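Local structure of M32 carboxypeptidase (Chitinophagaceae bacterium, 7A03) at residues K17-I21 and L61-L67; Q115-W120 and V131-A135; A197-F201 and Q328-V332; M222-A228 and A272-Q276. The protein probably removes amino acids one at a time from the C-terminal ends of peptides, as a metal-dependent carboxypeptidase of the M32 family. All blocks are in the same frame, centred on the assembly; numbering follows the deposited sequence.

Contact 1: K17-I21 and L61-L67; sequences KMQKI and LFTAPEL
Ile21 meets Leu61 where helix 9-37 passes the end of helix 44-62 and the start of helix 65-74, and its side chain can be traced atom by atom. CB points at the opposing segment. CG1 lies beside the backbone N (chi1 -69°), which directs that branch at Leu61, and Ile21 CG1 comes within 3.5 Å of Leu61 CB as the two side chains run alongside each other, pointing opposite ways. One bond further, Ile21 CD1 sits in the plane of the Phe62 ring, at its edge, 3.9 Å from Phe62 CD1, and it also lies 4.2 Å from Leu67 CD2. The ethyl arm of isoleucine is long enough to bring CD1 to both Phe62 and Leu67 while CG1 lies on Leu61.

Met18, one turn earlier, reaches the same cluster by bending twice. Its sulfur touches Leu67, and Met18 CE approaches Phe62 CE1 at 3.9 Å, a flexible thioether fitting itself to the ring and the leucine. Helix 82-100 touches the same side chains, Ser91 meeting Met18, and Asp94, Tyr95 and Asn98 meeting Phe62.

Two lysines border this apolar patch with their methylenes. The extended chain of Lys20 lies across Leu61, roughly perpendicular to it, Lys20 CE being 3.9 Å from Leu61 CD1, while Lys17 CD lies 4.0 Å from Leu67 CD1. Beyond it Lys17 bends at its last torsion, yet its ammonium stays 5.5 Å (Lys17 NZ to Glu66 OE1) from the carboxylate. No hydrogen bond spans the segments, so cohesion here is essentially hydrophobic, with at most a long-range attraction between Lys17 and Glu66 at the border of the patch.

Contact 2: Q115-W120 and V131-A135; sequences QAYHAW and VFEPA
Phe132 presses against Trp120, Ala116 and Ala119 of the facing helix, and this is the tight part of the contact. The phenyl ring leaves its helix with CG anti to the backbone N (chi1 -174°), which carries it across to Trp120. There the edge of the indole is turned to the face of Phe132 in a T-shaped stack, the five-membered ring and the phenyl having centroids 4.8 Å apart and planes at 67°. Trp120 CD1 stands over the centre of the phenyl face. The rim of the same phenyl slips in beside the backbone, Phe132 CE1 lying 3.4 Å from Ala116 O, a carbonyl already engaged by Trp120 N within its own helix. Leu406 touches both aromatic side chains.

Small methyls let the backbones close up next to the rings: Ala119 CB and Ala135 CB are 3.7 Å apart, and Ala135 CB is equally near Ala116 CA.

Toward the outside the fit loosens. Gln115, exposed, contributes little beyond its backbone carbonyl, and its polar amide suits the solvent side. Val131, partly exposed, grazes the contact with one branch, Val131 CG1 being 3.9 Å from Ala119 O.

With axes 8.4 Å apart and N-to-C directions at 173°, the segments form the close, nearly antiparallel pairing of a helical hairpin, in which helices 103-126 and 129-150 follow each other through a short turn in this largely helical fold.

Contact 3: A197-F201 and Q328-V332; sequences ARRDF and QLGNV
A type I beta turn from Leu329 to Val332, next to helix 326-329, receives the loop that joins helix 170-192 to helix 208-222. The meeting point is Val332, whose CG1 stands over Phe201 while CG2 reaches both that ring and the guanidinium of Arg198. Val332 CG1 is 3.7 Å from the Phe201 ring centroid and 15° off the normal, a CH-pi contact. On the other side of the phenyl lies Arg199 CA of its own loop, so the flat ring is sandwiched between an aliphatic branch and backbone. Phe201 holds its CG between the backbone N and the carbonyl carbon (chi1 50°), an uncommon choice that folds the ring back toward its own loop. Leu329 adds a methyl, with Leu329 CD2 3.9 Å from Phe201 CD1.

Arg198 is modelled in two conformers. In the one described here, Val332 CG2 lies over one guanidinium face, off its centre, 3.5 Å from Arg198 NH2. Arginine suits this place because its long chain spans the gap and its flat head, poorly hydrated over its faces, donates at its edges. There Arg198 NH1 donates to Asn331 O at 3.0 Å, with an N-H...O angle of 162°, and also forms a salt bridge with Glu336.

Glu336 belongs to helix 334-341, which also packs on Phe201 through Phe337 and Ala340, while Tyr318 and Ile321 of helix 311-324 lie against Leu329.

Contact 4: M222-A228 and A272-Q276; sequences MGYDMSA and ALYEQ
Gln276 CG, on helix 258-277, is anti to the carbonyl carbon (chi1 -71°) and the chain runs extended beyond it, so the amide is delivered at full length to the loop that carries Tyr224, whose own CG is anti to the backbone N (chi1 -176°), which brings its ring alongside the Gln276 amide and Ala272. Glutamine is apt here because one end of its amide accepts and the other donates. Asp225 N gives a nearly straight bond of 3.0 Å to Gln276 OE1, in the carbonyl plane and on a lone pair. Gln276 NE2 in turn donates to Asp225 O at 3.0 Å, close to its own amide plane, and makes a weak bond to Ala228 O. With both ends of the amide engaged, its rotation is fixed. A water donates both to Gly223 O and to Gln276 OE1, bridging the loop and the amide.

The loop owes its course to compact motifs. Gly223, with positive phi, ends helix 208-222 in a Schellman motif; Asp225 to Ala228 form a type I turn, whose Ala228 N shares Asp225 O with the glutamine, and Asp225 OD1 accepts from Ser227 N in an Asx turn.

Leu273 packs into this loop end, Leu273 CD2 lying 3.4 Å from Gly223 C, while its other methyl meets Met222 CE. The Tyr224 ring crosses the Gln276 side chain, and Tyr224 CE1 touches Ala272 CB at 3.7 Å, the small alanine allowing the ring to lie near the helix. At its far end the Tyr224 hydroxyl is hydrogen-bonded to Val247 O, with Arg230 O as a second acceptor, both on neighbouring strands.

Contact 4 is the most buried and lies nearest the centre of the chain; contacts 1, 2 and 3 are only partly buried and sit further out. None of the four touches another, and no helix is shared between contacts 1 and 2, although both join helices close in sequence. Helix 208-222 links two contacts: contact 3 uses the loop before it, contact 4 the loop after it. The chemistry differs with place in the fold: contacts 1 and 2 rely on apolar side chains with no hydrogen bond across, contact 3 mixes apolar cover with one arginine bond, and contact 4 satisfies loop backbone through an amide. Contact 4 uses the helix carrying an HExxH pattern, consistent with a metallopeptidase.

Contact 1: K17-I21 and L61-L67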
loop_
_atom_site.group_PDB
_atom_site.type_symbol
_atom_site.label_atom_id
_atom_site.label_comp_id
_atom_site.label_asym_id
_atom_site.label_seq_id
_atom_site.Cartn_x
_atom_site.Cartn_y
_atom_site.Cartn_z
ATOM N N LYS A 17 -11.325 -13.604 -23.150
ATOM C CA LYS A 17 -10.424 -12.498 -23.475
ATOM C C LYS A 17 -9.725 -11.968 -22.231
ATOM O O LYS A 17 -8.507 -11.708 -22.244
ATOM C CB LYS A 17 -11.190 -11.379 -24.172
ATOM C CG LYS A 17 -11.662 -11.739 -25.567
ATOM C CD LYS A 17 -12.509 -10.617 -26.149
ATOM C CE LYS A 17 -12.999 -10.968 -27.543
ATOM N NZ LYS A 17 -11.881 -11.151 -28.513
ATOM N N MET A 18 -10.485 -11.781 -21.145
ATOM C CA MET A 18 -9.900 -11.239 -19.924
ATOM C C MET A 18 -8.909 -12.214 -19.310
ATOM O O MET A 18 -7.894 -11.805 -18.739
ATOM C CB MET A 18 -11.002 -10.921 -18.917
ATOM C CG MET A 18 -11.987 -9.862 -19.387
ATOM S SD MET A 18 -11.211 -8.323 -19.924
ATOM C CE MET A 18 -10.675 -7.680 -18.341
ATOM N N GLN A 19 -9.181 -13.512 -19.415
ATOM C CA GLN A 19 -8.270 -14.469 -18.812
ATOM C C GLN A 19 -6.976 -14.574 -19.607
ATOM O O GLN A 19 -5.908 -14.740 -19.017
ATOM C CB GLN A 19 -8.992 -15.793 -18.579
ATOM C CG GLN A 19 -10.071 -15.592 -17.504
ATOM C CD GLN A 19 -10.733 -16.867 -17.048
ATOM O OE1 GLN A 19 -10.826 -17.842 -17.794
ATOM N NE2 GLN A 19 -11.220 -16.861 -15.806
ATOM N N LYS A 20 -7.044 -14.395 -20.931
ATOM C CA LYS A 20 -5.819 -14.324 -21.733
ATOM C C LYS A 20 -4.974 -13.113 -21.335
ATOM O O LYS A 20 -3.750 -13.221 -21.116
ATOM C CB LYS A 20 -6.208 -14.260 -23.213
ATOM C CG LYS A 20 -5.050 -14.071 -24.183
ATOM C CD LYS A 20 -5.580 -14.086 -25.607
ATOM C CE LYS A 20 -4.509 -13.667 -26.592
ATOM N NZ LYS A 20 -5.059 -13.621 -27.978
ATOM N N ILE A 21 -5.627 -11.947 -21.198
ATOM C CA ILE A 21 -4.914 -10.754 -20.746
ATOM C C ILE A 21 -4.270 -11.002 -19.389
ATOM O O ILE A 21 -3.117 -10.625 -19.144
ATOM C CB ILE A 21 -5.873 -9.550 -20.700
ATOM C CG1 ILE A 21 -6.291 -9.134 -22.112
ATOM C CG2 ILE A 21 -5.236 -8.371 -19.964
ATOM C CD1 ILE A 21 -7.565 -8.319 -22.118
ATOM N N LEU A 61 -4.029 -6.135 -26.156
ATOM C CA LEU A 61 -5.202 -6.967 -25.941
ATOM C C LEU A 61 -6.284 -6.189 -25.206
ATOM O O LEU A 61 -7.470 -6.282 -25.551
ATOM C CB LEU A 61 -4.807 -8.246 -25.206
ATOM C CG LEU A 61 -3.915 -9.175 -26.039
ATOM C CD1 LEU A 61 -3.293 -10.253 -25.158
ATOM C CD2 LEU A 61 -4.749 -9.779 -27.170
ATOM N N PHE A 62 -5.894 -5.366 -24.234
ATOM C CA PHE A 62 -6.937 -4.724 -23.454
ATOM C C PHE A 62 -7.535 -3.504 -24.139
ATOM O O PHE A 62 -8.562 -2.996 -23.677
ATOM C CB PHE A 62 -6.460 -4.372 -22.049
ATOM C CG PHE A 62 -7.561 -3.900 -21.177
ATOM C CD1 PHE A 62 -8.633 -4.734 -20.903
ATOM C CD2 PHE A 62 -7.568 -2.611 -20.684
ATOM C CE1 PHE A 62 -9.675 -4.298 -20.104
ATOM C CE2 PHE A 62 -8.607 -2.168 -19.895
ATOM C CZ PHE A 62 -9.659 -3.013 -19.605
ATOM N N THR A 63 -6.941 -3.038 -25.233
ATOM C CA THR A 63 -7.501 -1.936 -26.005
ATOM C C THR A 63 -8.150 -2.417 -27.293
ATOM O O THR A 63 -8.579 -1.590 -28.106
ATOM C CB THR A 63 -6.427 -0.885 -26.316
ATOM O OG1 THR A 63 -5.339 -1.502 -27.028
ATOM C CG2 THR A 63 -5.919 -0.231 -25.041
ATOM N N ALA A 64 -8.251 -3.731 -27.486
ATOM C CA ALA A 64 -8.720 -4.281 -28.748
ATOM C C ALA A 64 -10.166 -3.863 -29.007
ATOM O O ALA A 64 -11.000 -3.926 -28.101
ATOM C CB ALA A 64 -8.645 -5.806 -28.720
ATOM N N PRO A 65 -10.495 -3.442 -30.228
ATOM C CA PRO A 65 -11.891 -3.053 -30.518
ATOM C C PRO A 65 -12.912 -4.148 -30.259
ATOM O O PRO A 65 -14.045 -3.851 -29.848
ATOM C CB PRO A 65 -11.842 -2.666 -32.007
ATOM C CG PRO A 65 -10.405 -2.337 -32.272
ATOM C CD PRO A 65 -9.606 -3.253 -31.386
ATOM N N GLU A 66 -12.549 -5.411 -30.499
ATOM C CA GLU A 66 -13.488 -6.513 -30.295
ATOM C C GLU A 66 -13.892 -6.618 -28.832
ATOM O O GLU A 66 -15.053 -6.910 -28.513
ATOM C CB GLU A 66 -12.850 -7.825 -30.743
ATOM C CG GLU A 66 -12.546 -7.901 -32.228
ATOM C CD GLU A 66 -11.168 -7.366 -32.581
ATOM O OE1 GLU A 66 -10.458 -6.861 -31.679
ATOM O OE2 GLU A 66 -10.796 -7.458 -33.771
ATOM N N LEU A 67 -12.946 -6.371 -27.929
ATOM C CA LEU A 67 -13.279 -6.372 -26.511
ATOM C C LEU A 67 -14.240 -5.235 -26.174
ATOM O O LEU A 67 -15.194 -5.430 -25.409
ATOM C CB LEU A 67 -11.999 -6.298 -25.680
ATOM C CG LEU A 67 -12.221 -6.269 -24.163
ATOM C CD1 LEU A 67 -12.923 -7.536 -23.710
ATOM C CD2 LEU A 67 -10.894 -6.097 -23.423
#

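Contact 2: Q115-W120 and V131-A135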
loop_
_atom_site.group_PDB
_atom_site.type_symbol
_atom_site.label_atom_id
_atom_site.label_comp_id
_atom_site.label_asym_id
_atom_site.label_seq_id
_atom_site.Cartn_x
_atom_site.Cartn_y
_atom_site.Cartn_z
ATOM N N GLN A 115 12.432 10.857 -18.816
ATOM C CA GLN A 115 13.299 11.974 -18.459
ATOM C C GLN A 115 13.325 12.194 -16.953
ATOM O O GLN A 115 14.386 12.463 -16.380
ATOM C CB GLN A 115 12.863 13.233 -19.205
ATOM C CG GLN A 115 12.858 13.028 -20.714
ATOM C CD GLN A 115 12.094 14.099 -21.470
ATOM O OE1 GLN A 115 11.156 14.703 -20.950
ATOM N NE2 GLN A 115 12.488 14.328 -22.720
ATOM N N ALA A 116 12.169 12.051 -16.294
ATOM C CA ALA A 116 12.104 12.225 -14.848
ATOM C C ALA A 116 12.876 11.132 -14.122
ATOM O O ALA A 116 13.513 11.397 -13.102
ATOM C CB ALA A 116 10.646 12.273 -14.385
ATOM N N TYR A 117 12.830 9.899 -14.628
ATOM C CA TYR A 117 13.614 8.818 -14.035
ATOM C C TYR A 117 15.103 9.161 -14.044
ATOM O O TYR A 117 15.784 9.108 -13.001
ATOM C CB TYR A 117 13.332 7.531 -14.815
ATOM C CG TYR A 117 14.289 6.382 -14.593
ATOM C CD1 TYR A 117 14.149 5.536 -13.502
ATOM C CD2 TYR A 117 15.304 6.113 -15.504
ATOM C CE1 TYR A 117 15.012 4.469 -13.306
ATOM C CE2 TYR A 117 16.174 5.051 -15.317
ATOM C CZ TYR A 117 16.021 4.233 -14.217
ATOM O OH TYR A 117 16.882 3.175 -14.030
ATOM N N HIS A 118 15.617 9.556 -15.215
ATOM C CA HIS A 118 17.041 9.883 -15.301
ATOM C C HIS A 118 17.393 11.106 -14.451
ATOM O O HIS A 118 18.427 11.127 -13.760
ATOM C CB HIS A 118 17.455 10.064 -16.762
ATOM C CG HIS A 118 17.427 8.790 -17.549
ATOM N ND1 HIS A 118 18.252 7.723 -17.265
ATOM C CD2 HIS A 118 16.661 8.404 -18.597
ATOM C CE1 HIS A 118 18.002 6.738 -18.107
ATOM N NE2 HIS A 118 17.040 7.125 -18.927
ATOM N N ALA A 119 16.533 12.126 -14.471
ATOM C CA ALA A 119 16.808 13.348 -13.724
ATOM C C ALA A 119 16.760 13.102 -12.223
ATOM O O ALA A 119 17.535 13.695 -11.470
ATOM C CB ALA A 119 15.817 14.438 -14.124
ATOM N N TRP A 120 15.866 12.222 -11.772
ATOM C CA TRP A 120 15.775 11.903 -10.354
ATOM C C TRP A 120 17.018 11.170 -9.882
ATOM O O TRP A 120 17.555 11.471 -8.807
ATOM C CB TRP A 120 14.528 11.052 -10.109
ATOM C CG TRP A 120 14.124 10.938 -8.671
ATOM C CD1 TRP A 120 13.611 11.926 -7.881
ATOM C CD2 TRP A 120 14.176 9.761 -7.861
ATOM N NE1 TRP A 120 13.347 11.436 -6.625
ATOM C CE2 TRP A 120 13.688 10.112 -6.584
ATOM C CE3 TRP A 120 14.600 8.447 -8.087
ATOM C CZ2 TRP A 120 13.607 9.195 -5.541
ATOM C CZ3 TRP A 120 14.521 7.539 -7.051
ATOM C CH2 TRP A 120 14.026 7.917 -5.793
ATOM N N VAL A 131 18.433 19.854 -9.880
ATOM C CA VAL A 131 18.723 18.944 -10.984
ATOM C C VAL A 131 17.446 18.262 -11.459
ATOM O O VAL A 131 17.230 18.075 -12.663
ATOM C CB VAL A 131 19.795 17.924 -10.556
ATOM C CG1 VAL A 131 19.903 16.805 -11.570
ATOM C CG2 VAL A 131 21.137 18.612 -10.367
ATOM N N PHE A 132 16.579 17.884 -10.517
ATOM C CA PHE A 132 15.322 17.218 -10.827
ATOM C C PHE A 132 14.244 18.194 -11.272
ATOM O O PHE A 132 13.287 17.780 -11.935
ATOM C CB PHE A 132 14.857 16.467 -9.569
ATOM C CG PHE A 132 13.632 15.602 -9.761
ATOM C CD1 PHE A 132 13.583 14.642 -10.755
ATOM C CD2 PHE A 132 12.543 15.729 -8.905
ATOM C CE1 PHE A 132 12.458 13.833 -10.913
ATOM C CE2 PHE A 132 11.418 14.931 -9.061
ATOM C CZ PHE A 132 11.378 13.980 -10.065
ATOM N N GLU A 133 14.389 19.475 -10.936
ATOM C CA GLU A 133 13.275 20.410 -11.083
ATOM C C GLU A 133 12.702 20.522 -12.496
ATOM O O GLU A 133 11.466 20.566 -12.621
ATOM C CB GLU A 133 13.632 21.774 -10.476
ATOM C CG GLU A 133 12.464 22.719 -10.369
ATOM C CD GLU A 133 12.126 23.382 -11.697
ATOM O OE1 GLU A 133 13.018 23.492 -12.562
ATOM O OE2 GLU A 133 10.957 23.759 -11.896
ATOM N N PRO A 134 13.497 20.626 -13.570
ATOM C CA PRO A 134 12.875 20.738 -14.906
ATOM C C PRO A 134 12.028 19.533 -15.294
ATOM O O PRO A 134 10.910 19.699 -15.817
ATOM C CB PRO A 134 14.082 20.944 -15.834
ATOM C CG PRO A 134 15.125 21.553 -14.960
ATOM C CD PRO A 134 14.948 20.879 -13.625
ATOM N N ALA A 135 12.536 18.320 -15.056
ATOM C CA ALA A 135 11.757 17.117 -15.343
ATOM C C ALA A 135 10.464 17.095 -14.535
ATOM O O ALA A 135 9.399 16.737 -15.058
ATOM C CB ALA A 135 12.586 15.860 -15.082
#

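Contact 3: A197-F201 and Q328-V332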
loop_
_atom_site.group_PDB
_atom_site.type_symbol
_atom_site.label_atom_id
_atom_site.label_comp_id
_atom_site.label_asym_id
_atom_site.label_seq_id
_atom_site.Cartn_x
_atom_site.Cartn_y
_atom_site.Cartn_z
ATOM N N ALA A 197 12.257 5.313 26.659
ATOM C CA ALA A 197 12.175 3.884 26.927
ATOM C C ALA A 197 13.444 3.189 26.451
ATOM O O ALA A 197 14.065 3.615 25.474
ATOM C CB ALA A 197 10.970 3.275 26.207
ATOM N N ARG A 198 13.823 2.175 27.237
ATOM C CA ARG A 198 14.766 1.148 26.842
ATOM C C ARG A 198 14.308 0.510 25.543
ATOM O O ARG A 198 13.115 0.288 25.314
ATOM C CB ARG A 198 14.835 0.082 27.940
ATOM C CG ARG A 198 16.064 -0.821 27.887
ATOM C CD ARG A 198 15.889 -2.026 28.807
ATOM N NE ARG A 198 16.872 -3.077 28.549
ATOM C CZ ARG A 198 16.864 -4.268 29.137
ATOM N NH1 ARG A 198 15.921 -4.566 30.018
ATOM N NH2 ARG A 198 17.797 -5.167 28.838
ATOM N N ARG A 199 15.286 0.168 24.725
ATOM C CA ARG A 199 15.112 -0.068 23.292
ATOM C C ARG A 199 16.379 -0.520 22.568
ATOM O O ARG A 199 16.291 -1.103 21.484
ATOM C CB ARG A 199 14.469 1.125 22.568
ATOM C CG ARG A 199 13.731 0.706 21.311
ATOM C CD ARG A 199 13.301 1.861 20.426
ATOM N NE ARG A 199 12.759 1.352 19.167
ATOM C CZ ARG A 199 12.670 2.055 18.044
ATOM N NH1 ARG A 199 13.090 3.313 18.013
ATOM N NH2 ARG A 199 12.162 1.498 16.950
ATOM N N ASP A 200 17.564 -0.282 23.139
ATOM C CA ASP A 200 18.772 -0.635 22.403
ATOM C C ASP A 200 18.941 -2.143 22.237
ATOM O O ASP A 200 19.722 -2.574 21.379
ATOM C CB ASP A 200 20.013 0.050 22.974
ATOM C CG ASP A 200 20.308 -0.358 24.397
ATOM O OD1 ASP A 200 19.532 -1.149 24.979
ATOM O OD2 ASP A 200 21.330 0.123 24.936
ATOM N N PHE A 201 18.203 -2.951 23.005
ATOM C CA PHE A 201 18.217 -4.391 22.781
ATOM C C PHE A 201 17.734 -4.766 21.388
ATOM O O PHE A 201 18.077 -5.848 20.894
ATOM C CB PHE A 201 17.381 -5.118 23.843
ATOM C CG PHE A 201 15.997 -4.545 24.040
ATOM C CD1 PHE A 201 14.952 -4.906 23.197
ATOM C CD2 PHE A 201 15.736 -3.674 25.086
ATOM C CE1 PHE A 201 13.676 -4.381 23.373
ATOM C CE2 PHE A 201 14.462 -3.162 25.277
ATOM C CZ PHE A 201 13.434 -3.520 24.423
ATOM N N GLN A 328 19.635 -11.866 23.791
ATOM C CA GLN A 328 19.234 -10.508 23.462
ATOM C C GLN A 328 18.017 -10.052 24.250
ATOM O O GLN A 328 17.911 -8.867 24.580
ATOM C CB GLN A 328 18.917 -10.415 21.961
ATOM C CG GLN A 328 20.131 -10.633 21.046
ATOM C CD GLN A 328 20.572 -12.089 20.982
ATOM O OE1 GLN A 328 19.741 -13.015 20.956
ATOM N NE2 GLN A 328 21.888 -12.303 20.985
ATOM N N LEU A 329 17.108 -10.963 24.571
ATOM C CA LEU A 329 15.823 -10.601 25.146
ATOM C C LEU A 329 15.572 -11.224 26.508
ATOM O O LEU A 329 14.540 -10.932 27.124
ATOM C CB LEU A 329 14.687 -10.985 24.190
ATOM C CG LEU A 329 14.771 -10.329 22.820
ATOM C CD1 LEU A 329 13.687 -10.875 21.900
ATOM C CD2 LEU A 329 14.650 -8.825 22.967
ATOM N N GLY A 330 16.488 -12.061 27.010
ATOM C CA GLY A 330 16.210 -12.799 28.233
ATOM C C GLY A 330 16.105 -11.940 29.473
ATOM O O GLY A 330 15.472 -12.353 30.452
ATOM N N ASN A 331 16.705 -10.749 29.455
ATOM C CA ASN A 331 16.584 -9.789 30.544
ATOM C C ASN A 331 15.728 -8.580 30.160
ATOM O O ASN A 331 15.885 -7.511 30.756
ATOM C CB ASN A 331 17.972 -9.359 31.031
ATOM C CG ASN A 331 18.733 -8.550 29.997
ATOM O OD1 ASN A 331 18.459 -8.638 28.797
ATOM N ND2 ASN A 331 19.704 -7.764 30.453
ATOM N N VAL A 332 14.831 -8.731 29.178
ATOM C CA VAL A 332 13.934 -7.673 28.707
ATOM C C VAL A 332 12.497 -8.116 28.969
ATOM O O VAL A 332 12.105 -9.216 28.568
ATOM C CB VAL A 332 14.143 -7.391 27.205
ATOM C CG1 VAL A 332 13.209 -6.270 26.731
ATOM C CG2 VAL A 332 15.598 -7.038 26.914
#

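Contact 4: M222-A228 and A272-Q276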
loop_
_atom_site.group_PDB
_atom_site.type_symbol
_atom_site.label_atom_id
_atom_site.label_comp_id
_atom_site.label_asym_id
_atom_site.label_seq_id
_atom_site.Cartn_x
_atom_site.Cartn_y
_atom_site.Cartn_z
ATOM N N MET A 222 -0.283 -17.180 10.879
ATOM C CA MET A 222 -1.299 -16.248 10.388
ATOM C C MET A 222 -2.283 -16.931 9.452
ATOM O O MET A 222 -3.433 -16.489 9.336
ATOM C CB MET A 222 -0.644 -15.072 9.660
ATOM C CG MET A 222 0.055 -14.072 10.579
ATOM S SD MET A 222 1.203 -13.014 9.682
ATOM C CE MET A 222 0.091 -12.024 8.667
ATOM N N GLY A 223 -1.853 -17.997 8.773
ATOM C CA GLY A 223 -2.714 -18.701 7.833
ATOM C C GLY A 223 -2.211 -18.677 6.397
ATOM O O GLY A 223 -2.948 -19.070 5.491
ATOM N N TYR A 224 -0.986 -18.212 6.170
ATOM C CA TYR A 224 -0.431 -18.196 4.820
ATOM C C TYR A 224 -0.242 -19.628 4.331
ATOM O O TYR A 224 0.330 -20.471 5.035
ATOM C CB TYR A 224 0.910 -17.473 4.871
ATOM C CG TYR A 224 1.632 -17.245 3.550
ATOM C CD1 TYR A 224 0.951 -16.847 2.414
ATOM C CD2 TYR A 224 3.012 -17.396 3.476
ATOM C CE1 TYR A 224 1.642 -16.622 1.217
ATOM C CE2 TYR A 224 3.698 -17.170 2.302
ATOM C CZ TYR A 224 3.002 -16.792 1.183
ATOM O OH TYR A 224 3.699 -16.559 0.016
ATOM N N ASP A 225 -0.763 -19.921 3.142
ATOM C CA ASP A 225 -0.719 -21.280 2.597
ATOM C C ASP A 225 0.587 -21.405 1.822
ATOM O O ASP A 225 0.718 -20.879 0.711
ATOM C CB ASP A 225 -1.944 -21.518 1.717
ATOM C CG ASP A 225 -1.971 -22.912 1.093
ATOM O OD1 ASP A 225 -1.012 -23.682 1.293
ATOM O OD2 ASP A 225 -2.972 -23.219 0.406
ATOM N N MET A 226 1.577 -22.075 2.406
ATOM C CA MET A 226 2.867 -22.185 1.749
ATOM C C MET A 226 2.950 -23.343 0.754
ATOM O O MET A 226 4.045 -23.644 0.269
ATOM C CB MET A 226 4.014 -22.152 2.768
ATOM C CG MET A 226 4.384 -20.714 3.094
ATOM S SD MET A 226 5.599 -20.449 4.393
ATOM C CE MET A 226 4.515 -20.287 5.810
ATOM N N SER A 227 1.820 -23.991 0.443
ATOM C CA SER A 227 1.709 -24.775 -0.789
ATOM C C SER A 227 1.145 -23.943 -1.936
ATOM O O SER A 227 1.070 -24.426 -3.069
ATOM C CB SER A 227 0.850 -26.025 -0.590
ATOM O OG SER A 227 1.340 -26.834 0.465
ATOM N N ALA A 228 0.766 -22.691 -1.669
ATOM C CA ALA A 228 0.247 -21.742 -2.648
ATOM C C ALA A 228 1.017 -20.433 -2.564
ATOM O O ALA A 228 0.482 -19.355 -2.877
ATOM C CB ALA A 228 -1.247 -21.512 -2.437
ATOM N N ALA A 272 -0.725 -10.961 1.521
ATOM C CA ALA A 272 -0.748 -12.275 0.894
ATOM C C ALA A 272 -2.008 -13.038 1.262
ATOM O O ALA A 272 -2.570 -13.751 0.423
ATOM C CB ALA A 272 0.492 -13.067 1.271
ATOM N N LEU A 273 -2.488 -12.878 2.497
ATOM C CA LEU A 273 -3.713 -13.554 2.899
ATOM C C LEU A 273 -4.890 -13.037 2.086
ATOM O O LEU A 273 -5.786 -13.807 1.699
ATOM C CB LEU A 273 -3.971 -13.352 4.396
ATOM C CG LEU A 273 -2.995 -14.025 5.355
ATOM C CD1 LEU A 273 -3.174 -13.444 6.761
ATOM C CD2 LEU A 273 -3.180 -15.557 5.359
ATOM N N TYR A 274 -4.906 -11.720 1.821
ATOM C CA TYR A 274 -5.927 -11.182 0.927
ATOM C C TYR A 274 -5.854 -11.840 -0.450
ATOM O O TYR A 274 -6.867 -12.321 -0.978
ATOM C CB TYR A 274 -5.719 -9.669 0.795
ATOM C CG TYR A 274 -6.813 -8.868 0.119
ATOM C CD1 TYR A 274 -8.010 -9.450 -0.292
ATOM C CD2 TYR A 274 -6.649 -7.495 -0.056
ATOM C CE1 TYR A 274 -9.016 -8.678 -0.877
ATOM C CE2 TYR A 274 -7.652 -6.711 -0.633
ATOM C CZ TYR A 274 -8.833 -7.314 -1.033
ATOM O OH TYR A 274 -9.814 -6.519 -1.595
ATOM N N GLU A 275 -4.666 -11.823 -1.068
ATOM C CA GLU A 275 -4.532 -12.390 -2.416
ATOM C C GLU A 275 -4.907 -13.874 -2.458
ATOM O O GLU A 275 -5.537 -14.337 -3.423
ATOM C CB GLU A 275 -3.121 -12.172 -2.944
ATOM C CG GLU A 275 -2.827 -10.705 -3.258
ATOM C CD GLU A 275 -3.583 -10.215 -4.488
ATOM O OE1 GLU A 275 -3.763 -10.998 -5.441
ATOM O OE2 GLU A 275 -3.989 -9.031 -4.538
ATOM N N GLN A 276 -4.562 -14.627 -1.412
ATOM C CA GLN A 276 -4.910 -16.047 -1.364
ATOM C C GLN A 276 -6.400 -16.257 -1.134
ATOM O O GLN A 276 -6.892 -17.382 -1.315
ATOM C CB GLN A 276 -4.079 -16.795 -0.319
ATOM C CG GLN A 276 -2.628 -16.957 -0.736
ATOM C CD GLN A 276 -1.832 -17.868 0.191
ATOM O OE1 GLN A 276 -2.122 -17.966 1.375
ATOM N NE2 GLN A 276 -0.817 -18.531 -0.346
HETATM O O HOH W 1 -4.223 -18.271 3.074
#